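Local coordinates for MmeI (Methylophilus methylotrophus, PDB 5HR4), which probably methylates adenine at N6 in DNA with S-adenosyl-L-methionine, as the modification activity of a Type IIL restriction-modification enzyme, at residues K307-G312 with K487-P492; D512-W517 with N539-G544. All coordinates share one frame; numbering follows the deposited sequence.

How the contacts relate
Contact 1 and contact 2 lie with their centres about 14 Å apart and follow one another along the chain. They meet directly where Gln-490 NE2 of contact 1 packs 3.5 Å from Leu-513 N of contact 2. Both also reach sinefungin: 307-312 passes along the NE amine, C5' and the C8 side of the adenine through Gly-312 and Leu-311, whereas Trp-517 of 512-517 meets the six-membered ring at C6. The DNA strand of chain B runs past both, DC5 and DG6 beside 539-544 and DA7 and DC8 beside 307-312. DA7 N6 lies 2.9 Å from sinefungin NE, a placement consistent with DA7 being the methylation target.

Contact 1 of 2, residues K307-G312 with K487-P492; sequences KRRNLG and KSKQTP. With SFG (sinefungin), chain H; nucleotides of chain B.
Arg-309 and Lys-489 meet at the DNA backbone, where NH2 of the arginine lies 3.7 Å from Lys-489 CE and the two chains run at a slant to each other. The arginine approaches with its guanidinium edge: NE donates to DA7 of chain B OP1 at 2.8 Å (N-H...O 133°), and NH2 adds a weak bond to the same oxygen, which sits near the guanidinium plane. Its reach follows from the torsions, CG being anti to the backbone N (chi1 170°) and the chain extended from CG to NE. DC8 of chain B C4' lies 3.8 Å above one guanidinium face, toward the rim, and NH1 forms a salt bridge with a further phosphate. The bent Lys-489 chain carries NZ to a weak bond with a guanine N3, so the two cations, 4.8 Å apart from NH2 to NZ, serve different DNA groups.

One residue on, the Asn-310 amide comes against a methyl group, with ND2 3.4 Å from Thr-491 CG2. ND2 is satisfied farther out, donating to Gln-494 OE1. That same oxygen accepts from Thr-491 N, the N3-to-N-cap half of a capping box at the start of helix 492-502, so Gln-494 ties the two segments together without any direct hydrogen bond between them.

Behind Arg-309 the helix stops in a Schellman motif at Gly-312, whose phi is +56°. Gly-312 CA lies 3.3 Å from DA7 N7, where a side chain would collide with the base, and its O takes a weak bond from sinefungin NE. The arrangement is consistent with the active-site cleft of an adenine-N6 methyltransferase: the loop after strand 477-480, which begins with the Asn-Pro-Pro-Phe motif at Asn-481, faces a helix end beside sinefungin, with a phosphate gripped next to the adenine.

Contact 2 of 2, residues D512-W517 with N539-G544; sequences DLVAAW and NSITQG. With SFG (sinefungin), chain H; nucleotides of chain B.
A single methyl pair is the closest approach here: Val-514 CG1 meets Ile-541 CG2 at 3.8 Å, and no hydrogen bond crosses between the segments although each reaches a ligand or DNA. The two side chains cross at about a right angle. Val-514 turns CG1 into the position between its backbone N and carbonyl carbon (chi1 65°), which points that methyl at the isoleucine; Asp-512 CB approaches the same CG2 more loosely, at 4.3 Å.

Asp-512 shapes the backbone that presents Val-514. Its OD1 accepts from Val-514 N at 3.1 Å, almost straight at 177° and through the anti lone pair, an Asx turn; OD1 also accepts from Val-485 N. At the far end of 512-517, Trp-517 offers its ring edge to sinefungin, with CZ2 3.6 Å from C6, while NE1 donates to Pro-362 O. Were Trp-517 an alanine, a gap would probably open beside the sinefungin adenine and Pro-362 O would lose this donor. On the other segment, Ser-540 OG faces DG6 of chain B OP1, but the modelled separation is too short to trust in detail.

Buried methyl groups thus join the segments, while Asp-512 and Trp-517 spend polar atoms on the Asx turn and neighbouring backbone.

Contact 1 of 2, residues K307-G312 with K487-P492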
# COMPACT_ATOMS: atom_id res chain seq x y z
N LYS A 307 13.01 5.56 -6.65
CA LYS A 307 11.91 5.60 -7.61
C LYS A 307 10.82 4.60 -7.25
O LYS A 307 9.65 4.97 -7.09
CB LYS A 307 12.45 5.32 -9.02
CG LYS A 307 11.55 5.78 -10.14
CD LYS A 307 12.37 5.89 -11.40
CE LYS A 307 11.63 6.62 -12.49
NZ LYS A 307 12.24 6.23 -13.78
N ARG A 308 11.17 3.31 -7.15
CA ARG A 308 10.21 2.28 -6.75
C ARG A 308 9.35 2.74 -5.59
O ARG A 308 8.13 2.56 -5.60
CB ARG A 308 10.93 0.99 -6.36
CG ARG A 308 11.12 0.04 -7.51
CD ARG A 308 11.63 -1.31 -7.07
NE ARG A 308 10.74 -1.90 -6.10
CZ ARG A 308 10.76 -3.19 -5.76
NH1 ARG A 308 11.63 -4.01 -6.36
NH2 ARG A 308 9.91 -3.66 -4.85
N ARG A 309 9.97 3.34 -4.59
CA ARG A 309 9.19 3.75 -3.43
C ARG A 309 8.22 4.87 -3.80
O ARG A 309 7.03 4.80 -3.50
CB ARG A 309 10.13 4.15 -2.29
CG ARG A 309 9.43 4.81 -1.14
CD ARG A 309 10.28 4.75 0.11
NE ARG A 309 9.65 5.50 1.18
CZ ARG A 309 10.22 5.74 2.36
NH1 ARG A 309 11.44 5.28 2.62
NH2 ARG A 309 9.56 6.46 3.28
N ASN A 310 8.72 5.88 -4.51
CA ASN A 310 7.98 7.11 -4.72
C ASN A 310 6.86 7.00 -5.77
O ASN A 310 5.84 7.68 -5.66
CB ASN A 310 8.95 8.23 -5.11
CG ASN A 310 8.24 9.46 -5.62
OD1 ASN A 310 8.20 9.72 -6.84
ND2 ASN A 310 7.65 10.22 -4.70
N LEU A 311 7.03 6.19 -6.80
CA LEU A 311 5.88 5.93 -7.66
C LEU A 311 4.97 4.85 -7.10
O LEU A 311 3.96 4.53 -7.73
CB LEU A 311 6.34 5.55 -9.07
CG LEU A 311 7.05 6.73 -9.74
CD1 LEU A 311 7.33 6.45 -11.18
CD2 LEU A 311 6.24 8.02 -9.58
N GLY A 312 5.29 4.30 -5.94
CA GLY A 312 4.59 3.13 -5.46
C GLY A 312 4.63 1.96 -6.42
O GLY A 312 3.61 1.30 -6.61
N LYS A 487 1.92 11.76 3.40
CA LYS A 487 1.75 13.19 3.21
C LYS A 487 3.08 13.94 3.22
O LYS A 487 3.20 14.99 2.59
CB LYS A 487 0.86 13.74 4.31
CG LYS A 487 1.45 13.51 5.70
CD LYS A 487 0.82 14.48 6.66
CE LYS A 487 1.16 14.14 8.08
NZ LYS A 487 0.31 14.96 8.98
N SER A 488 4.07 13.42 3.95
CA SER A 488 5.36 14.07 4.11
C SER A 488 6.45 13.36 3.34
O SER A 488 7.64 13.56 3.62
CB SER A 488 5.75 14.14 5.59
OG SER A 488 4.72 14.72 6.38
N LYS A 489 6.09 12.53 2.36
CA LYS A 489 7.07 11.82 1.56
C LYS A 489 6.89 12.05 0.06
O LYS A 489 7.53 11.36 -0.74
CB LYS A 489 7.03 10.30 1.85
CG LYS A 489 7.16 9.85 3.35
CD LYS A 489 8.37 10.46 4.09
CE LYS A 489 8.94 9.54 5.18
NZ LYS A 489 8.39 9.78 6.57
N GLN A 490 6.02 12.99 -0.34
CA GLN A 490 5.62 13.11 -1.73
C GLN A 490 6.25 14.34 -2.40
O GLN A 490 6.48 15.38 -1.76
CB GLN A 490 4.09 13.14 -1.87
CG GLN A 490 3.35 13.76 -0.70
CD GLN A 490 1.83 13.87 -0.91
OE1 GLN A 490 1.33 14.95 -1.28
NE2 GLN A 490 1.09 12.78 -0.64
N THR A 491 6.53 14.22 -3.69
CA THR A 491 7.28 15.22 -4.42
C THR A 491 6.39 16.42 -4.73
O THR A 491 5.16 16.32 -4.70
CB THR A 491 7.85 14.61 -5.71
OG1 THR A 491 6.78 14.26 -6.60
CG2 THR A 491 8.68 13.36 -5.41
N PRO A 492 6.98 17.60 -5.01
CA PRO A 492 6.12 18.78 -5.23
C PRO A 492 5.08 18.55 -6.31
O PRO A 492 3.95 19.06 -6.21
CB PRO A 492 7.12 19.88 -5.62
CG PRO A 492 8.44 19.43 -5.10
CD PRO A 492 8.41 17.93 -5.19
N SFG H . -1.24 -3.00 -9.95
CA SFG H . 0.02 -2.94 -10.67
C SFG H . 0.52 -4.36 -10.80
O SFG H . -0.16 -5.29 -10.31
OXT SFG H . 1.59 -4.63 -11.41
CB SFG H . 1.03 -2.10 -9.90
CG SFG H . 0.41 -0.73 -9.64
CD SFG H . 1.32 -0.04 -8.65
NE SFG H . 0.97 -0.53 -7.33
C5' SFG H . 1.18 1.49 -8.73
C4' SFG H . 1.41 2.09 -10.16
O4' SFG H . 0.93 3.30 -10.19
C3' SFG H . 2.89 2.27 -10.53
O3' SFG H . 3.15 1.43 -11.56
C2' SFG H . 3.05 3.77 -10.94
O2' SFG H . 3.88 3.92 -12.17
C1' SFG H . 1.84 4.15 -11.21
N9 SFG H . 1.58 5.51 -10.88
C8 SFG H . 2.03 6.21 -9.84
N7 SFG H . 1.50 7.43 -9.89
C5 SFG H . 0.71 7.48 -10.97
C6 SFG H . -0.05 8.51 -11.48
N6 SFG H . -0.29 9.86 -11.05
N1 SFG H . -0.77 8.33 -12.58
C2 SFG H . -0.74 7.13 -13.21
N3 SFG H . 0.02 6.12 -12.70
C4 SFG H . 0.75 6.30 -11.58
P DA B 7 5.79 5.64 2.88
OP1 DA B 7 7.04 5.82 2.10
OP2 DA B 7 4.60 6.46 2.56
O5' DA B 7 5.44 4.09 2.88
C5' DA B 7 4.53 3.55 2.00
C4' DA B 7 4.92 2.12 1.80
O4' DA B 7 4.02 1.48 0.91
C3' DA B 7 6.32 1.91 1.24
O3' DA B 7 6.90 0.85 1.95
C2' DA B 7 6.06 1.56 -0.23
C1' DA B 7 4.72 0.85 -0.14
N9 DA B 7 3.85 1.00 -1.31
C8 DA B 7 3.65 2.14 -2.02
N7 DA B 7 2.76 2.01 -2.96
C5 DA B 7 2.32 0.70 -2.84
C6 DA B 7 1.36 -0.07 -3.54
N6 DA B 7 0.65 0.40 -4.57
N1 DA B 7 1.17 -1.35 -3.16
C2 DA B 7 1.88 -1.82 -2.14
N3 DA B 7 2.81 -1.19 -1.40
C4 DA B 7 2.98 0.07 -1.81
P DC B 8 8.49 0.69 2.12
OP1 DC B 8 9.28 1.43 1.12
OP2 DC B 8 8.64 -0.78 2.16
O5' DC B 8 8.79 1.26 3.58
C5' DC B 8 8.09 2.40 4.08
C4' DC B 8 8.89 3.05 5.19
O4' DC B 8 8.31 2.72 6.49
C3' DC B 8 10.35 2.61 5.27
O3' DC B 8 11.14 3.73 5.66
C2' DC B 8 10.32 1.52 6.34
C1' DC B 8 9.28 2.09 7.31
N1 DC B 8 8.57 1.05 8.15
C2 DC B 8 8.71 1.05 9.54
O2 DC B 8 9.42 1.89 10.08
N3 DC B 8 8.06 0.12 10.27
C4 DC B 8 7.29 -0.79 9.66
N4 DC B 8 6.67 -1.69 10.41
C5 DC B 8 7.13 -0.80 8.23
C6 DC B 8 7.78 0.13 7.53

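Contact 2 of 2, residues D512-W517 with N539-G544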
# COMPACT_ATOMS: atom_id res chain seq x y z
N ASP A 512 -2.67 10.67 2.18
CA ASP A 512 -1.79 9.85 1.36
C ASP A 512 -2.10 10.14 -0.10
O ASP A 512 -3.23 10.52 -0.45
CB ASP A 512 -1.98 8.36 1.68
CG ASP A 512 -0.79 7.49 1.23
OD1 ASP A 512 -0.64 7.28 -0.00
OD2 ASP A 512 -0.02 7.00 2.10
N LEU A 513 -1.09 9.99 -0.96
CA LEU A 513 -1.33 10.16 -2.38
C LEU A 513 -2.45 9.25 -2.87
O LEU A 513 -3.22 9.64 -3.76
CB LEU A 513 -0.05 9.91 -3.18
CG LEU A 513 -0.17 10.22 -4.68
CD1 LEU A 513 -0.80 11.59 -4.89
CD2 LEU A 513 1.17 10.12 -5.36
N VAL A 514 -2.56 8.04 -2.31
CA VAL A 514 -3.54 7.08 -2.84
C VAL A 514 -4.95 7.64 -2.70
O VAL A 514 -5.83 7.32 -3.52
CB VAL A 514 -3.41 5.71 -2.15
CG1 VAL A 514 -3.74 5.78 -0.68
CG2 VAL A 514 -4.31 4.67 -2.84
N ALA A 515 -5.19 8.49 -1.70
CA ALA A 515 -6.53 9.05 -1.52
C ALA A 515 -7.01 9.75 -2.78
O ALA A 515 -8.18 9.66 -3.13
CB ALA A 515 -6.55 10.01 -0.34
N ALA A 516 -6.09 10.39 -3.52
CA ALA A 516 -6.44 11.12 -4.74
C ALA A 516 -7.30 10.31 -5.73
O ALA A 516 -8.18 10.87 -6.39
CB ALA A 516 -5.18 11.60 -5.43
N TRP A 517 -7.05 9.01 -5.87
CA TRP A 517 -7.84 8.27 -6.86
C TRP A 517 -9.31 8.12 -6.47
O TRP A 517 -10.14 7.86 -7.34
CB TRP A 517 -7.26 6.87 -7.12
CG TRP A 517 -6.13 6.87 -8.10
CD1 TRP A 517 -6.13 6.33 -9.35
CD2 TRP A 517 -4.84 7.45 -7.91
NE1 TRP A 517 -4.91 6.54 -9.95
CE2 TRP A 517 -4.10 7.22 -9.09
CE3 TRP A 517 -4.23 8.13 -6.86
CZ2 TRP A 517 -2.79 7.65 -9.24
CZ3 TRP A 517 -2.92 8.57 -7.01
CH2 TRP A 517 -2.22 8.33 -8.19
N ASN A 539 -3.58 1.03 4.71
CA ASN A 539 -4.67 1.02 5.67
C ASN A 539 -4.82 2.36 6.35
O ASN A 539 -5.83 2.59 7.03
CB ASN A 539 -4.48 -0.10 6.69
CG ASN A 539 -3.14 -0.06 7.37
OD1 ASN A 539 -2.19 0.54 6.87
ND2 ASN A 539 -3.04 -0.72 8.51
N SER A 540 -3.86 3.27 6.12
CA SER A 540 -3.80 4.56 6.80
C SER A 540 -4.98 5.46 6.45
O SER A 540 -5.40 6.27 7.28
CB SER A 540 -2.49 5.27 6.46
OG SER A 540 -1.52 5.05 7.46
N ILE A 541 -5.53 5.32 5.23
CA ILE A 541 -6.69 6.13 4.83
C ILE A 541 -7.97 5.69 5.52
O ILE A 541 -9.03 6.26 5.22
CB ILE A 541 -6.97 6.10 3.32
CG1 ILE A 541 -7.47 4.71 2.88
CG2 ILE A 541 -5.73 6.53 2.50
CD1 ILE A 541 -7.82 4.66 1.36
N THR A 542 -7.91 4.72 6.42
CA THR A 542 -9.07 4.34 7.23
C THR A 542 -8.80 4.56 8.71
O THR A 542 -9.52 4.02 9.56
CB THR A 542 -9.49 2.87 6.99
OG1 THR A 542 -8.40 1.99 7.31
CG2 THR A 542 -9.91 2.64 5.53
N GLN A 543 -7.76 5.34 9.03
CA GLN A 543 -7.29 5.49 10.40
C GLN A 543 -6.88 6.94 10.63
O GLN A 543 -6.53 7.66 9.70
CB GLN A 543 -6.11 4.55 10.69
CG GLN A 543 -6.36 3.06 10.36
CD GLN A 543 -5.08 2.23 10.29
OE1 GLN A 543 -3.99 2.75 10.46
NE2 GLN A 543 -5.22 0.94 10.03
N GLY A 544 -6.96 7.35 11.90
CA GLY A 544 -6.39 8.60 12.36
C GLY A 544 -6.77 9.80 11.53
O GLY A 544 -7.91 9.93 11.05
N SFG H . -1.24 -3.00 -9.95
CA SFG H . 0.02 -2.94 -10.67
C SFG H . 0.52 -4.36 -10.80
O SFG H . -0.16 -5.29 -10.31
OXT SFG H . 1.59 -4.63 -11.41
CB SFG H . 1.03 -2.10 -9.90
CG SFG H . 0.41 -0.73 -9.64
CD SFG H . 1.32 -0.04 -8.65
NE SFG H . 0.97 -0.53 -7.33
C5' SFG H . 1.18 1.49 -8.73
C4' SFG H . 1.41 2.09 -10.16
O4' SFG H . 0.93 3.30 -10.19
C3' SFG H . 2.89 2.27 -10.53
O3' SFG H . 3.15 1.43 -11.56
C2' SFG H . 3.05 3.77 -10.94
O2' SFG H . 3.88 3.92 -12.17
C1' SFG H . 1.84 4.15 -11.21
N9 SFG H . 1.58 5.51 -10.88
C8 SFG H . 2.03 6.21 -9.84
N7 SFG H . 1.50 7.43 -9.89
C5 SFG H . 0.71 7.48 -10.97
C6 SFG H . -0.05 8.51 -11.48
N6 SFG H . -0.29 9.86 -11.05
N1 SFG H . -0.77 8.33 -12.58
C2 SFG H . -0.74 7.13 -13.21
N3 SFG H . 0.02 6.12 -12.70
C4 SFG H . 0.75 6.30 -11.58
P DG B 6 1.33 6.41 7.77
OP1 DG B 6 0.45 5.95 6.67
OP2 DG B 6 1.26 5.74 9.11
O5' DG B 6 2.83 6.46 7.21
C5' DG B 6 3.10 7.26 6.05
C4' DG B 6 4.56 7.17 5.65
O4' DG B 6 5.40 7.73 6.69
C3' DG B 6 5.08 5.77 5.39
O3' DG B 6 6.11 5.86 4.44
C2' DG B 6 5.63 5.36 6.76
C1' DG B 6 6.14 6.70 7.33
N9 DG B 6 5.97 6.84 8.78
C8 DG B 6 4.98 6.28 9.54
N7 DG B 6 5.08 6.57 10.82
C5 DG B 6 6.21 7.36 10.90
C6 DG B 6 6.82 7.97 12.02
O6 DG B 6 6.46 7.92 13.20
N1 DG B 6 7.96 8.69 11.67
C2 DG B 6 8.45 8.80 10.39
N2 DG B 6 9.56 9.54 10.24
N3 DG B 6 7.89 8.24 9.33
C4 DG B 6 6.77 7.54 9.65
P DC B 5 -1.86 9.61 12.03
OP1 DC B 5 -3.14 9.37 11.32
OP2 DC B 5 -1.47 8.86 13.24
O5' DC B 5 -0.69 9.32 10.99
C5' DC B 5 -0.66 9.99 9.77
C4' DC B 5 0.75 9.97 9.25
O4' DC B 5 1.61 10.67 10.16
C3' DC B 5 1.38 8.60 9.19
O3' DC B 5 0.99 7.96 8.01
C2' DC B 5 2.88 8.91 9.21
C1' DC B 5 2.93 10.30 9.86
N1 DC B 5 3.70 10.37 11.09
C2 DC B 5 4.87 11.12 11.12
O2 DC B 5 5.24 11.68 10.09
N3 DC B 5 5.58 11.21 12.27
C4 DC B 5 5.13 10.57 13.37
N4 DC B 5 5.85 10.68 14.50
C5 DC B 5 3.93 9.80 13.35
C6 DC B 5 3.25 9.74 12.20